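Local atomic coordinates of PT26-6P (Thermococcus sp., PDB entry 2WB7), a protein that is of unknown function but is encoded by a mobile genetic element of Euryarchaea and is built of three domains with novel folds. Residues T161-R166 with T215-H220; Y62-F67 with A130-V135. All blocks are in the same frame, centred on the assembly; numbering follows the deposited sequence.

In the fold
From the N terminus the chain first reaches 62-67, the turn between strands 52-62 and 66-75. It returns at 130-135, just after strand 120-129 and before helix 135-144, so interaction 2 closes a loop of 62 residues. Interaction 1 then joins 161-166, at the start of strand 163-178, to 215-220, which follows strand 198-213, and encloses 48 residues. The two loops lie in series, neither nested nor crossing. The centres of interactions 1 and 2 are about 12 Å apart. They touch in space, F163 of interaction 1 packing against F67, A130 and P131 of interaction 2. Together they bring the sheet holding strand 66-75 against the sheet holding strand 163-178.

Interaction 1. Residues T161-R166 with T215-H220; sequences THFEIR and TTAWGH
H162 and W218 stack face to face, the imidazole lying over the six-membered ring of the indole with their planes 29° apart. Some atoms of the pair are modelled too close, so the exact spacing is doubtful. H162 CB adds a CH-pi contact, 4.1 Å from the centroid of the five-membered ring of W218. T216 CG2 comes over the opposite face of the indole, off toward its margin, and the carbonyl O of F163 lies at its edge, 3.3 Å from W218 CD1. Two flat aromatic side chains suit this partly exposed spot, where each can shield the other.

F163 turns one ring face to W218 N, with CD2 3.7 Å from W218 CB and CE1 4.2 Å from A217 CB; small A217 lets the phenyl ring come close to the 3-10 turn. E164 bends at its second torsion (chi2 -76°), bringing its carboxylate to the backbone N-H groups of the turn. OE2 lies against T216 N, too close in the model for its bond to be judged, while A217 N makes weak bonds to both oxygens. OE1, whose position is uncertain, also bonds to T214 OG1. Replacing W218 with an alanine would probably leave H162 without its stacking partner and F163 O without the indole edge beside it.

Strand 163-178 runs here between strands 85-96 and 198-213, while F163 reaches F67 on strand 66-75 and H220 stacks on Y42.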
loop_
_atom_site.group_PDB
_atom_site.type_symbol
_atom_site.label_atom_id
_atom_site.label_comp_id
_atom_site.label_asym_id
_atom_site.label_seq_id
_atom_site.Cartn_x
_atom_site.Cartn_y
_atom_site.Cartn_z
ATOM N N THR A 161 -1.008 -6.106 -15.955
ATOM C CA THR A 161 -1.074 -6.543 -17.348
ATOM C C THR A 161 -0.556 -5.479 -18.315
ATOM O O THR A 161 -0.660 -4.281 -18.040
ATOM C CB THR A 161 -2.520 -6.849 -17.752
ATOM O OG1 THR A 161 -3.135 -7.729 -16.785
ATOM C CG2 THR A 161 -2.553 -7.466 -19.149
ATOM N N HIS A 162 -0.000 -5.919 -19.444
ATOM C CA HIS A 162 0.427 -5.015 -20.523
ATOM C C HIS A 162 -0.780 -4.523 -21.319
ATOM O O HIS A 162 -1.674 -5.305 -21.623
ATOM C CB HIS A 162 1.390 -5.732 -21.478
ATOM C CG HIS A 162 2.812 -5.745 -21.013
ATOM N ND1 HIS A 162 3.791 -6.498 -21.625
ATOM C CD2 HIS A 162 3.418 -5.101 -19.987
ATOM C CE1 HIS A 162 4.943 -6.303 -21.007
ATOM N NE2 HIS A 162 4.746 -5.455 -20.013
ATOM N N PHE A 163 -0.802 -3.240 -21.668
ATOM C CA PHE A 163 -1.931 -2.656 -22.399
ATOM C C PHE A 163 -1.490 -1.385 -23.135
ATOM O O PHE A 163 -0.391 -0.877 -22.900
ATOM C CB PHE A 163 -3.057 -2.286 -21.429
ATOM C CG PHE A 163 -2.739 -1.082 -20.587
ATOM C CD1 PHE A 163 -3.220 0.178 -20.935
ATOM C CD2 PHE A 163 -1.928 -1.200 -19.464
ATOM C CE1 PHE A 163 -2.907 1.295 -20.169
ATOM C CE2 PHE A 163 -1.612 -0.089 -18.702
ATOM C CZ PHE A 163 -2.105 1.160 -19.054
ATOM N N GLU A 164 -2.358 -0.882 -24.016
ATOM C CA GLU A 164 -2.149 0.396 -24.679
ATOM C C GLU A 164 -3.469 1.132 -24.810
ATOM O O GLU A 164 -4.534 0.519 -24.802
ATOM C CB GLU A 164 -1.535 0.202 -26.072
ATOM C CG GLU A 164 -0.162 -0.463 -26.089
ATOM C CD GLU A 164 0.950 0.473 -25.670
ATOM O OE1 GLU A 164 0.702 1.694 -25.638
ATOM O OE2 GLU A 164 2.069 -0.003 -25.376
ATOM N N ILE A 165 -3.396 2.451 -24.924
ATOM C CA ILE A 165 -4.572 3.252 -25.209
ATOM C C ILE A 165 -4.612 3.671 -26.680
ATOM O O ILE A 165 -3.598 4.046 -27.269
ATOM C CB ILE A 165 -4.628 4.512 -24.331
ATOM C CG1 ILE A 165 -4.553 4.130 -22.857
ATOM C CG2 ILE A 165 -5.906 5.297 -24.600
ATOM C CD1 ILE A 165 -4.535 5.325 -21.935
ATOM N N ARG A 166 -5.784 3.601 -27.284
ATOM C CA ARG A 166 -5.914 4.153 -28.615
ATOM C C ARG A 166 -7.152 5.040 -28.782
ATOM O O ARG A 166 -8.191 4.844 -28.125
ATOM C CB ARG A 166 -5.802 3.064 -29.695
ATOM C CG ARG A 166 -7.059 2.247 -29.966
ATOM C CD ARG A 166 -6.939 1.551 -31.341
ATOM N NE ARG A 166 -5.708 0.759 -31.509
ATOM C CZ ARG A 166 -5.680 -0.527 -31.875
ATOM N NH1 ARG A 166 -6.811 -1.182 -32.112
ATOM N NH2 ARG A 166 -4.522 -1.164 -32.009
ATOM N N THR A 215 2.511 4.032 -26.829
ATOM C CA THR A 215 3.566 3.036 -26.946
ATOM C C THR A 215 4.160 2.723 -25.581
ATOM O O THR A 215 4.730 3.596 -24.938
ATOM C CB THR A 215 4.691 3.528 -27.886
ATOM O OG1 THR A 215 4.125 4.324 -28.940
ATOM C CG2 THR A 215 5.445 2.341 -28.483
ATOM N N THR A 216 4.024 1.481 -25.131
ATOM C CA THR A 216 4.524 1.128 -23.806
ATOM C C THR A 216 3.837 1.984 -22.730
ATOM O O THR A 216 4.454 2.398 -21.745
ATOM C CB THR A 216 6.065 1.289 -23.743
ATOM O OG1 THR A 216 6.630 0.748 -24.941
ATOM C CG2 THR A 216 6.656 0.571 -22.535
ATOM N N ALA A 217 2.549 2.242 -22.924
ATOM C CA ALA A 217 1.765 2.946 -21.914
ATOM C C ALA A 217 1.965 2.293 -20.554
ATOM O O ALA A 217 2.245 2.973 -19.569
ATOM C CB ALA A 217 0.289 2.946 -22.286
ATOM N N TRP A 218 1.807 0.970 -20.523
ATOM C CA TRP A 218 1.902 0.184 -19.298
ATOM C C TRP A 218 3.204 0.436 -18.560
ATOM O O TRP A 218 3.303 0.140 -17.380
ATOM C CB TRP A 218 1.765 -1.312 -19.587
ATOM C CG TRP A 218 2.741 -1.819 -20.601
ATOM C CD1 TRP A 218 2.521 -1.981 -21.947
ATOM C CD2 TRP A 218 4.094 -2.239 -20.363
ATOM N NE1 TRP A 218 3.656 -2.467 -22.555
ATOM C CE2 TRP A 218 4.633 -2.639 -21.607
ATOM C CE3 TRP A 218 4.899 -2.327 -19.218
ATOM C CZ2 TRP A 218 5.943 -3.113 -21.740
ATOM C CZ3 TRP A 218 6.199 -2.795 -19.350
ATOM C CH2 TRP A 218 6.710 -3.177 -20.603
ATOM N N GLY A 219 4.187 1.019 -19.234
ATOM C CA GLY A 219 5.454 1.310 -18.585
ATOM C C GLY A 219 5.403 2.416 -17.550
ATOM O O GLY A 219 6.438 2.852 -17.040
ATOM N N HIS A 220 4.205 2.893 -17.237
ATOM C CA HIS A 220 4.071 3.950 -16.233
ATOM C C HIS A 220 3.553 3.368 -14.938
ATOM O O HIS A 220 3.379 4.085 -13.956
ATOM C CB HIS A 220 3.142 5.067 -16.713
ATOM C CG HIS A 220 3.650 5.796 -17.917
ATOM N ND1 HIS A 220 3.129 5.605 -19.178
ATOM C CD2 HIS A 220 4.642 6.710 -18.052
ATOM C CE1 HIS A 220 3.783 6.367 -20.040
ATOM N NE2 HIS A 220 4.704 7.049 -19.381
#

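Interaction 2. Residues Y62-F67 with A130-V135; sequences YGFSAF and APDPLV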
loop_
_atom_site.group_PDB
_atom_site.type_symbol
_atom_site.label_atom_id
_atom_site.label_comp_id
_atom_site.label_asym_id
_atom_site.label_seq_id
_atom_site.Cartn_x
_atom_site.Cartn_y
_atom_site.Cartn_z
ATOM N N TYR A 62 0.193 3.382 -9.657
ATOM C CA TYR A 62 0.516 2.283 -8.777
ATOM C C TYR A 62 -0.453 1.125 -9.004
ATOM O O TYR A 62 -1.673 1.305 -8.976
ATOM C CB TYR A 62 0.522 2.720 -7.314
ATOM C CG TYR A 62 0.877 1.584 -6.383
ATOM C CD1 TYR A 62 2.159 1.477 -5.832
ATOM C CD2 TYR A 62 -0.058 0.598 -6.072
ATOM C CE1 TYR A 62 2.496 0.418 -4.983
ATOM C CE2 TYR A 62 0.268 -0.465 -5.233
ATOM C CZ TYR A 62 1.543 -0.549 -4.692
ATOM O OH TYR A 62 1.851 -1.601 -3.858
ATOM N N GLY A 63 0.103 -0.057 -9.263
ATOM C CA GLY A 63 -0.681 -1.291 -9.365
ATOM C C GLY A 63 -1.880 -1.243 -10.294
ATOM O O GLY A 63 -1.764 -0.871 -11.453
ATOM N N PHE A 64 -3.048 -1.614 -9.784
ATOM C CA PHE A 64 -4.216 -1.741 -10.634
ATOM C C PHE A 64 -5.163 -0.564 -10.484
ATOM O O PHE A 64 -6.374 -0.755 -10.414
ATOM C CB PHE A 64 -4.968 -3.033 -10.314
ATOM C CG PHE A 64 -4.170 -4.281 -10.565
ATOM C CD1 PHE A 64 -4.086 -4.813 -11.835
ATOM C CD2 PHE A 64 -3.512 -4.932 -9.528
ATOM C CE1 PHE A 64 -3.361 -5.958 -12.072
ATOM C CE2 PHE A 64 -2.776 -6.072 -9.765
ATOM C CZ PHE A 64 -2.704 -6.586 -11.037
ATOM N N SER A 65 -4.628 0.653 -10.444
ATOM C CA SER A 65 -5.483 1.832 -10.295
ATOM C C SER A 65 -6.072 2.328 -11.614
ATOM O O SER A 65 -5.577 2.043 -12.701
ATOM C CB SER A 65 -4.737 2.977 -9.632
ATOM O OG SER A 65 -3.786 2.489 -8.724
ATOM N N ALA A 66 -7.159 3.070 -11.491
ATOM C CA ALA A 66 -7.747 3.765 -12.607
ATOM C C ALA A 66 -7.022 5.106 -12.667
ATOM O O ALA A 66 -6.487 5.562 -11.660
ATOM C CB ALA A 66 -9.228 3.953 -12.366
ATOM N N PHE A 67 -6.971 5.737 -13.829
ATOM C CA PHE A 67 -6.166 6.949 -13.942
ATOM C C PHE A 67 -6.741 7.887 -14.969
ATOM O O PHE A 67 -7.373 7.446 -15.923
ATOM C CB PHE A 67 -4.727 6.591 -14.308
ATOM C CG PHE A 67 -4.623 5.685 -15.489
ATOM C CD1 PHE A 67 -4.571 6.199 -16.773
ATOM C CD2 PHE A 67 -4.591 4.319 -15.323
ATOM C CE1 PHE A 67 -4.477 5.354 -17.872
ATOM C CE2 PHE A 67 -4.499 3.469 -16.409
ATOM C CZ PHE A 67 -4.445 3.985 -17.685
ATOM N N ALA A 130 -6.164 -0.460 -16.748
ATOM C CA ALA A 130 -5.637 -1.669 -17.371
ATOM C C ALA A 130 -6.462 -2.918 -17.034
ATOM O O ALA A 130 -7.392 -2.858 -16.220
ATOM C CB ALA A 130 -4.195 -1.867 -16.958
ATOM N N PRO A 131 -6.130 -4.065 -17.662
ATOM C CA PRO A 131 -6.766 -5.333 -17.290
ATOM C C PRO A 131 -6.538 -5.678 -15.803
ATOM O O PRO A 131 -5.444 -5.450 -15.265
ATOM C CB PRO A 131 -6.065 -6.358 -18.200
ATOM C CG PRO A 131 -5.596 -5.575 -19.364
ATOM C CD PRO A 131 -5.196 -4.238 -18.790
ATOM N N ASP A 132 -7.566 -6.226 -15.161
ATOM C CA ASP A 132 -7.542 -6.473 -13.728
ATOM C C ASP A 132 -8.111 -7.849 -13.387
ATOM O O ASP A 132 -9.318 -7.996 -13.208
ATOM C CB ASP A 132 -8.365 -5.392 -13.029
ATOM C CG ASP A 132 -8.130 -5.338 -11.534
ATOM O OD1 ASP A 132 -7.586 -6.303 -10.961
ATOM O OD2 ASP A 132 -8.489 -4.316 -10.935
ATOM N N PRO A 133 -7.233 -8.851 -13.260
ATOM C CA PRO A 133 -7.584 -10.240 -12.999
ATOM C C PRO A 133 -8.209 -10.497 -11.622
ATOM O O PRO A 133 -9.115 -11.332 -11.511
ATOM C CB PRO A 133 -6.244 -10.968 -13.094
ATOM C CG PRO A 133 -5.260 -9.983 -13.607
ATOM C CD PRO A 133 -5.781 -8.639 -13.269
ATOM N N LEU A 134 -7.752 -9.783 -10.592
ATOM C CA LEU A 134 -8.204 -10.024 -9.219
ATOM C C LEU A 134 -9.530 -9.345 -8.794
ATOM O O LEU A 134 -10.164 -9.766 -7.815
ATOM C CB LEU A 134 -7.088 -9.646 -8.242
ATOM C CG LEU A 134 -5.887 -10.575 -8.314
ATOM C CD1 LEU A 134 -4.951 -10.369 -7.128
ATOM C CD2 LEU A 134 -6.378 -12.020 -8.375
ATOM N N VAL A 135 -9.946 -8.310 -9.520
ATOM C CA VAL A 135 -11.013 -7.423 -9.037
ATOM C C VAL A 135 -12.274 -8.132 -8.526
ATOM O O VAL A 135 -12.830 -7.736 -7.500
ATOM C CB VAL A 135 -11.404 -6.336 -10.094
ATOM C CG1 VAL A 135 -11.905 -6.986 -11.356
ATOM C CG2 VAL A 135 -12.468 -5.398 -9.547
HETATM O O HOH W 1 -8.486 -2.052 -9.163
HETATM O O HOH W 2 -4.109 -0.125 -14.337
#
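F64 meets D132 and P133 from a type II' turn that begins at Y62 and ends at S65. G63, second in the turn, adopts a positive phi of 51°, which glycine accepts easily. F64 follows, pointing at the facing loop, its ring and the D132 carboxylate only 10° apart in plane. D132 OD1 sits over one face of the ring, 3.9 Å from F64 CD1. The carbonyl O of P131 approaches the ring edge instead, 3.7 Å from F64 CD1. Apolar P133 CD rests 3.8 Å from F64 CE1, needing no polar partner there. D132 has its CG anti to the backbone N (chi1 -165°), which carries the carboxylate across to F64. A flat phenyl can lie along this group while its oxygens still serve other partners: OD1 bonds to W374 NE1, OD2 forms a salt bridge with K129, and a water donates to both F64 O (2.8 Å) and D132 OD2 (2.9 Å).

The turn makes strands 52-62 and 66-75 a beta hairpin of the first immunoglobulin-like domain, and W374, which also touches F64, brings in strand 370-379 of the second.

S65 OG is bonded to S264 N and lies close to Y62 O, a contact modelled too short to judge; a small polar residue suits this place. S65 O accepts from a second water, which accepts from A130 N at 3.2 Å. F67, in strand 66-75, brings CE2 to 4.3 Å from A130 N, its phenyl ring buried among F163, I165, P58 and I61.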